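Long-range contacts in phosphoribosylaminoimidazole-succinocarboxamide synthase (Thermotoga maritima, PDB 1KUT), which catalyses the ATP-dependent joining of L-aspartate to 5-amino-1-(5-phospho-D-ribosyl)imidazole-4-carboxylate, giving SAICAR in the de novo synthesis of purines: residues L77-L82 / K170-L175; V85-K90 / V108-F113. One frame throughout, in Å; residues are numbered along the deposited sequence.

Contact 1 of 2, residues L77-L82 / K170-L175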
loop_
_atom_site.group_PDB
_atom_site.type_symbol
_atom_site.label_atom_id
_atom_site.label_comp_id
_atom_site.label_asym_id
_atom_site.label_seq_id
_atom_site.Cartn_x
_atom_site.Cartn_y
_atom_site.Cartn_z
ATOM N N LEU B 77 11.987 19.765 13.402
ATOM C CA LEU B 77 11.151 19.493 12.242
ATOM C C LEU B 77 9.831 18.973 12.752
ATOM O O LEU B 77 9.779 18.354 13.807
ATOM C CB LEU B 77 11.778 18.419 11.358
ATOM C CG LEU B 77 13.099 18.667 10.623
ATOM C CD1 LEU B 77 13.535 17.358 9.961
ATOM C CD2 LEU B 77 12.933 19.753 9.573
ATOM N N LYS B 78 8.754 19.251 12.033
ATOM C CA LYS B 78 7.474 18.688 12.430
ATOM C C LYS B 78 7.419 17.429 11.552
ATOM O O LYS B 78 7.061 17.487 10.374
ATOM C CB LYS B 78 6.305 19.627 12.107
ATOM C CG LYS B 78 5.034 19.243 12.886
ATOM C CD LYS B 78 3.817 20.106 12.532
ATOM C CE LYS B 78 2.638 19.766 13.451
ATOM N NZ LYS B 78 2.347 18.295 13.450
HETATM N N MSE B 79 7.815 16.299 12.134
HETATM C CA MSE B 79 7.874 15.030 11.410
HETATM C C MSE B 79 6.549 14.480 10.878
HETATM O O MSE B 79 5.480 14.723 11.449
HETATM C CB MSE B 79 8.527 13.975 12.308
HETATM C CG MSE B 79 9.963 14.306 12.742
HETATM SE SE MSE B 79 11.218 14.504 11.254
HETATM C CE MSE B 79 11.063 12.716 10.513
ATOM N N PHE B 80 6.624 13.761 9.761
ATOM C CA PHE B 80 5.451 13.108 9.194
ATOM C C PHE B 80 5.461 11.706 9.806
ATOM O O PHE B 80 6.522 11.091 9.928
ATOM C CB PHE B 80 5.556 12.966 7.675
ATOM C CG PHE B 80 5.379 14.257 6.916
ATOM C CD1 PHE B 80 6.427 15.149 6.773
ATOM C CD2 PHE B 80 4.164 14.555 6.304
ATOM C CE1 PHE B 80 6.266 16.319 6.024
ATOM C CE2 PHE B 80 4.001 15.722 5.556
ATOM C CZ PHE B 80 5.054 16.598 5.419
ATOM N N PRO B 81 4.287 11.187 10.212
ATOM C CA PRO B 81 4.225 9.842 10.806
ATOM C C PRO B 81 4.397 8.858 9.654
ATOM O O PRO B 81 3.520 8.033 9.372
ATOM C CB PRO B 81 2.821 9.802 11.398
ATOM C CG PRO B 81 2.023 10.592 10.381
ATOM C CD PRO B 81 2.938 11.777 10.080
ATOM N N LEU B 82 5.550 8.934 9.000
ATOM C CA LEU B 82 5.778 8.117 7.824
ATOM C C LEU B 82 7.184 7.556 7.690
ATOM O O LEU B 82 8.150 8.138 8.181
ATOM C CB LEU B 82 5.459 8.988 6.608
ATOM C CG LEU B 82 4.334 8.682 5.626
ATOM C CD1 LEU B 82 3.073 8.156 6.325
ATOM C CD2 LEU B 82 4.070 9.971 4.864
ATOM N N LYS B 170 15.416 3.230 4.069
ATOM C CA LYS B 170 14.187 3.851 4.553
ATOM C C LYS B 170 14.476 5.273 5.046
ATOM O O LYS B 170 15.486 5.508 5.715
ATOM C CB LYS B 170 13.606 3.036 5.711
ATOM C CG LYS B 170 12.363 3.680 6.321
ATOM C CD LYS B 170 12.300 3.483 7.830
ATOM C CE LYS B 170 13.539 4.051 8.530
ATOM N NZ LYS B 170 13.265 4.407 9.957
ATOM N N TYR B 171 13.589 6.211 4.717
ATOM C CA TYR B 171 13.730 7.610 5.145
ATOM C C TYR B 171 12.520 8.061 5.960
ATOM O O TYR B 171 11.505 7.363 6.051
ATOM C CB TYR B 171 13.833 8.548 3.938
ATOM C CG TYR B 171 14.957 8.214 2.969
ATOM C CD1 TYR B 171 16.294 8.431 3.312
ATOM C CD2 TYR B 171 14.678 7.679 1.711
ATOM C CE1 TYR B 171 17.319 8.123 2.425
ATOM C CE2 TYR B 171 15.696 7.369 0.814
ATOM C CZ TYR B 171 17.005 7.598 1.178
ATOM O OH TYR B 171 18.005 7.333 0.286
ATOM N N GLU B 172 12.658 9.242 6.549
ATOM C CA GLU B 172 11.616 9.907 7.320
ATOM C C GLU B 172 11.844 11.398 7.101
ATOM O O GLU B 172 12.967 11.890 7.218
ATOM C CB GLU B 172 11.690 9.535 8.806
ATOM C CG GLU B 172 11.049 8.169 9.113
ATOM C CD GLU B 172 11.111 7.782 10.589
ATOM O OE1 GLU B 172 11.062 8.686 11.456
ATOM O OE2 GLU B 172 11.190 6.563 10.883
ATOM N N PHE B 173 10.776 12.100 6.741
ATOM C CA PHE B 173 10.841 13.528 6.461
ATOM C C PHE B 173 9.991 14.358 7.407
ATOM O O PHE B 173 9.093 13.836 8.097
ATOM C CB PHE B 173 10.383 13.822 5.037
ATOM C CG PHE B 173 11.251 13.214 3.968
ATOM C CD1 PHE B 173 11.100 11.874 3.607
ATOM C CD2 PHE B 173 12.172 13.997 3.281
ATOM C CE1 PHE B 173 11.846 11.318 2.578
ATOM C CE2 PHE B 173 12.927 13.461 2.251
ATOM C CZ PHE B 173 12.758 12.099 1.896
ATOM N N GLY B 174 10.265 15.662 7.408
ATOM C CA GLY B 174 9.533 16.581 8.256
ATOM C C GLY B 174 9.509 17.959 7.631
ATOM O O GLY B 174 10.104 18.187 6.573
ATOM N N LEU B 175 8.806 18.881 8.280
ATOM C CA LEU B 175 8.707 20.252 7.791
ATOM C C LEU B 175 9.472 21.168 8.733
ATOM O O LEU B 175 9.291 21.100 9.946
ATOM C CB LEU B 175 7.233 20.683 7.727
ATOM C CG LEU B 175 6.398 20.493 6.447
ATOM C CD1 LEU B 175 7.086 19.585 5.463
ATOM C CD2 LEU B 175 5.030 19.942 6.818
HETATM O O HOH W 1 8.511 10.708 7.574
#

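Contact 2 of 2, residues V85-K90 / V108-F113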
loop_
_atom_site.group_PDB
_atom_site.type_symbol
_atom_site.label_atom_id
_atom_site.label_comp_id
_atom_site.label_asym_id
_atom_site.label_seq_id
_atom_site.Cartn_x
_atom_site.Cartn_y
_atom_site.Cartn_z
ATOM N N VAL B 85 10.300 4.195 1.991
ATOM C CA VAL B 85 11.288 3.226 1.582
ATOM C C VAL B 85 11.535 3.244 0.084
ATOM O O VAL B 85 10.592 3.278 -0.715
ATOM C CB VAL B 85 10.831 1.811 1.988
ATOM C CG1 VAL B 85 11.856 0.772 1.552
ATOM C CG2 VAL B 85 10.606 1.757 3.496
ATOM N N VAL B 86 12.811 3.236 -0.296
ATOM C CA VAL B 86 13.162 3.196 -1.700
ATOM C C VAL B 86 13.866 1.869 -1.930
ATOM O O VAL B 86 14.799 1.503 -1.191
ATOM C CB VAL B 86 14.095 4.349 -2.094
ATOM C CG1 VAL B 86 14.425 4.256 -3.574
ATOM C CG2 VAL B 86 13.424 5.682 -1.806
ATOM N N ARG B 87 13.416 1.125 -2.933
ATOM C CA ARG B 87 14.040 -0.150 -3.220
ATOM C C ARG B 87 14.721 -0.095 -4.570
ATOM O O ARG B 87 14.152 0.400 -5.539
ATOM C CB ARG B 87 12.999 -1.271 -3.219
ATOM C CG ARG B 87 12.323 -1.463 -1.873
ATOM C CD ARG B 87 11.168 -2.420 -1.973
ATOM N NE ARG B 87 10.358 -2.374 -0.761
ATOM C CZ ARG B 87 10.722 -2.884 0.411
ATOM N NH1 ARG B 87 11.891 -3.494 0.538
ATOM N NH2 ARG B 87 9.914 -2.769 1.459
ATOM N N LEU B 88 15.955 -0.594 -4.607
ATOM C CA LEU B 88 16.746 -0.648 -5.816
ATOM C C LEU B 88 16.852 -2.115 -6.207
ATOM O O LEU B 88 17.005 -2.450 -7.382
ATOM C CB LEU B 88 18.145 -0.082 -5.550
ATOM C CG LEU B 88 18.466 1.344 -6.010
ATOM C CD1 LEU B 88 17.305 2.253 -5.762
ATOM C CD2 LEU B 88 19.704 1.839 -5.284
ATOM N N LYS B 89 16.773 -2.985 -5.209
ATOM C CA LYS B 89 16.855 -4.418 -5.431
ATOM C C LYS B 89 15.805 -5.110 -4.590
ATOM O O LYS B 89 15.439 -4.624 -3.519
ATOM C CB LYS B 89 18.236 -4.953 -5.060
ATOM C CG LYS B 89 19.384 -4.386 -5.896
ATOM C CD LYS B 89 20.666 -5.171 -5.672
ATOM C CE LYS B 89 21.858 -4.530 -6.387
ATOM N NZ LYS B 89 21.607 -4.262 -7.832
ATOM N N LYS B 90 15.323 -6.246 -5.080
ATOM C CA LYS B 90 14.292 -7.006 -4.385
ATOM C C LYS B 90 14.836 -7.620 -3.109
ATOM O O LYS B 90 15.767 -8.419 -3.152
ATOM C CB LYS B 90 13.758 -8.129 -5.279
ATOM C CG LYS B 90 13.143 -7.690 -6.593
ATOM C CD LYS B 90 12.687 -8.922 -7.378
ATOM C CE LYS B 90 12.158 -8.572 -8.769
ATOM N NZ LYS B 90 11.973 -9.803 -9.616
ATOM N N VAL B 108 13.616 -0.058 -12.113
ATOM C CA VAL B 108 13.733 1.323 -11.673
ATOM C C VAL B 108 13.558 1.378 -10.148
ATOM O O VAL B 108 13.156 0.392 -9.523
ATOM C CB VAL B 108 12.666 2.205 -12.365
ATOM C CG1 VAL B 108 12.761 2.028 -13.874
ATOM C CG2 VAL B 108 11.277 1.835 -11.884
ATOM N N PRO B 109 13.881 2.525 -9.529
ATOM C CA PRO B 109 13.735 2.636 -8.076
ATOM C C PRO B 109 12.270 2.665 -7.632
ATOM O O PRO B 109 11.462 3.459 -8.126
ATOM C CB PRO B 109 14.457 3.945 -7.753
ATOM C CG PRO B 109 15.460 4.080 -8.885
ATOM C CD PRO B 109 14.635 3.669 -10.071
ATOM N N LEU B 110 11.938 1.805 -6.681
ATOM C CA LEU B 110 10.581 1.746 -6.160
ATOM C C LEU B 110 10.464 2.453 -4.806
ATOM O O LEU B 110 11.247 2.185 -3.880
ATOM C CB LEU B 110 10.150 0.291 -6.029
ATOM C CG LEU B 110 8.786 0.055 -5.394
ATOM C CD1 LEU B 110 7.666 0.573 -6.294
ATOM C CD2 LEU B 110 8.643 -1.414 -5.136
ATOM N N VAL B 111 9.497 3.368 -4.714
ATOM C CA VAL B 111 9.227 4.121 -3.494
ATOM C C VAL B 111 7.930 3.627 -2.862
ATOM O O VAL B 111 6.907 3.590 -3.533
ATOM C CB VAL B 111 9.030 5.618 -3.778
ATOM C CG1 VAL B 111 8.963 6.378 -2.466
ATOM C CG2 VAL B 111 10.148 6.138 -4.656
ATOM N N GLU B 112 7.980 3.273 -1.574
ATOM C CA GLU B 112 6.822 2.786 -0.822
ATOM C C GLU B 112 6.613 3.596 0.458
ATOM O O GLU B 112 7.577 3.936 1.151
ATOM C CB GLU B 112 7.024 1.334 -0.377
ATOM C CG GLU B 112 7.068 0.283 -1.463
ATOM C CD GLU B 112 6.979 -1.139 -0.890
ATOM O OE1 GLU B 112 7.944 -1.615 -0.242
ATOM O OE2 GLU B 112 5.927 -1.778 -1.084
ATOM N N PHE B 113 5.360 3.883 0.798
ATOM C CA PHE B 113 5.087 4.600 2.036
ATOM C C PHE B 113 4.482 3.663 3.075
ATOM O O PHE B 113 3.694 2.774 2.765
ATOM C CB PHE B 113 4.130 5.770 1.820
ATOM C CG PHE B 113 4.729 6.920 1.071
ATOM C CD1 PHE B 113 4.828 6.890 -0.319
ATOM C CD2 PHE B 113 5.191 8.049 1.757
ATOM C CE1 PHE B 113 5.376 7.971 -1.018
ATOM C CE2 PHE B 113 5.740 9.134 1.062
ATOM C CZ PHE B 113 5.833 9.096 -0.327
#

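Contact 1 of 2, residues L77-L82 / K170-L175
F80 and L175 form the tight end of this contact. The F80 ring stands with its CG anti to the carbonyl carbon (chi1 -73°), which turns its CD1 edge to the 170-175 backbone. That edge meets F173 O in the plane of the ring, and CE1 lies 3.4 Å from L175 CD1. F80 CZ is equally far, 3.6 Å, from both L175 methyls, CD1 and CD2. Q140 of helix 138-160 touches F80 and L175 too. Replacing F80 with an alanine is likely to open a gap beside the L175 methyls and leave them without their aromatic neighbour. The backbone bonds run alongside. K78 N donates a hydrogen bond to L175 O at 2.8 Å, and L175 N donates to K78 O from above its carbonyl plane. F80 N reaches F173 O at 3.0 Å, in the carbonyl plane. At M79 and G174 the CA atoms come within 3.9 Å. G174 has no side chain, and the selenium of M79, a selenomethionine, lies over it. The bent M79 chain sets CE 3.3 Å from F173 O. E172 is buried, its CG 3.0 Å from L82 O and its OE2 paired with K170 and K116.

The solvent side is looser. K78 leads its amine away from the partner strand, and M79 is exposed despite its CE contact. Past F80 the direct pairing is interrupted, and it resumes where Y171 bonds to V84. In the gap, water 1 accepts from F173 N at 2.8 Å and lies within hydrogen-bonding distance of F80 O and L82 O. The whole is a short antiparallel ladder with a water-bridged break between strands 78-87 and 164-175 of the sheet.

Contact 2 of 2, residues V85-K90 / V108-F113
R87 grips E112 side-on, with NE and NH2 both on the one oxygen OE1. NE lies 2.6 Å and NH2 2.8 Å from OE1. OE1 sits in the guanidinium plane, but the carboxylate is turned 69° against it, and NE meets OE1 from above the carboxylate plane. This is a cross-strand salt bridge on an antiparallel pair, strands 78-87 and 105-115. Both chains keep CG anti to the carbonyl carbon (chi1 -63° at R87, -67° at E112), and this brings their ends together diagonally across the pair. The other oxygen, E112 OE2, is bound to R97. The two arginines lie close together, and the carboxylate between them would probably offset their like charges.

Four backbone bonds lie beneath. V85 and E112 exchange two, and so do R87 and L110. R87 N to L110 O is the shortest, at 2.6 Å. V86 and V111 form the non-hydrogen-bonded pair between them, where V86 CA approaches L110 O at 3.1 Å.

The packing is lighter. L110 lies beside R87, its CD2 4.2 Å from R87 CD. H129 of the second subunit packs on L110 and E112. V86 and V111 point to the other face, against helix 138-160. At the corner of the chain, L88 CD1 lies 3.9 Å from P109 CB. Under the salt bridge, V85 CG1 covers one face of the R87 guanidinium, 3.9 Å from its plane and over its centre.

In the fold
Strand 78-87 serves both contacts. It lies between 164-175 and 105-115 in one antiparallel sheet; contact 1 samples its start against the first, contact 2 its end against the second. Contact 2 is nested within the chain loop that contact 1 closes. Contact 1 is the more buried. Contact 2 is partly buried and reaches the second subunit, which does not touch contact 1. Their chemistry differs: contact 1 joins its strands through backbone, apolar groups and a water, while contact 2 adds a direct salt bridge between two buried residues. Helix 138-160 packs on both. The two meet where Y171 touches V86, K170 touches V85 and L82 touches F113.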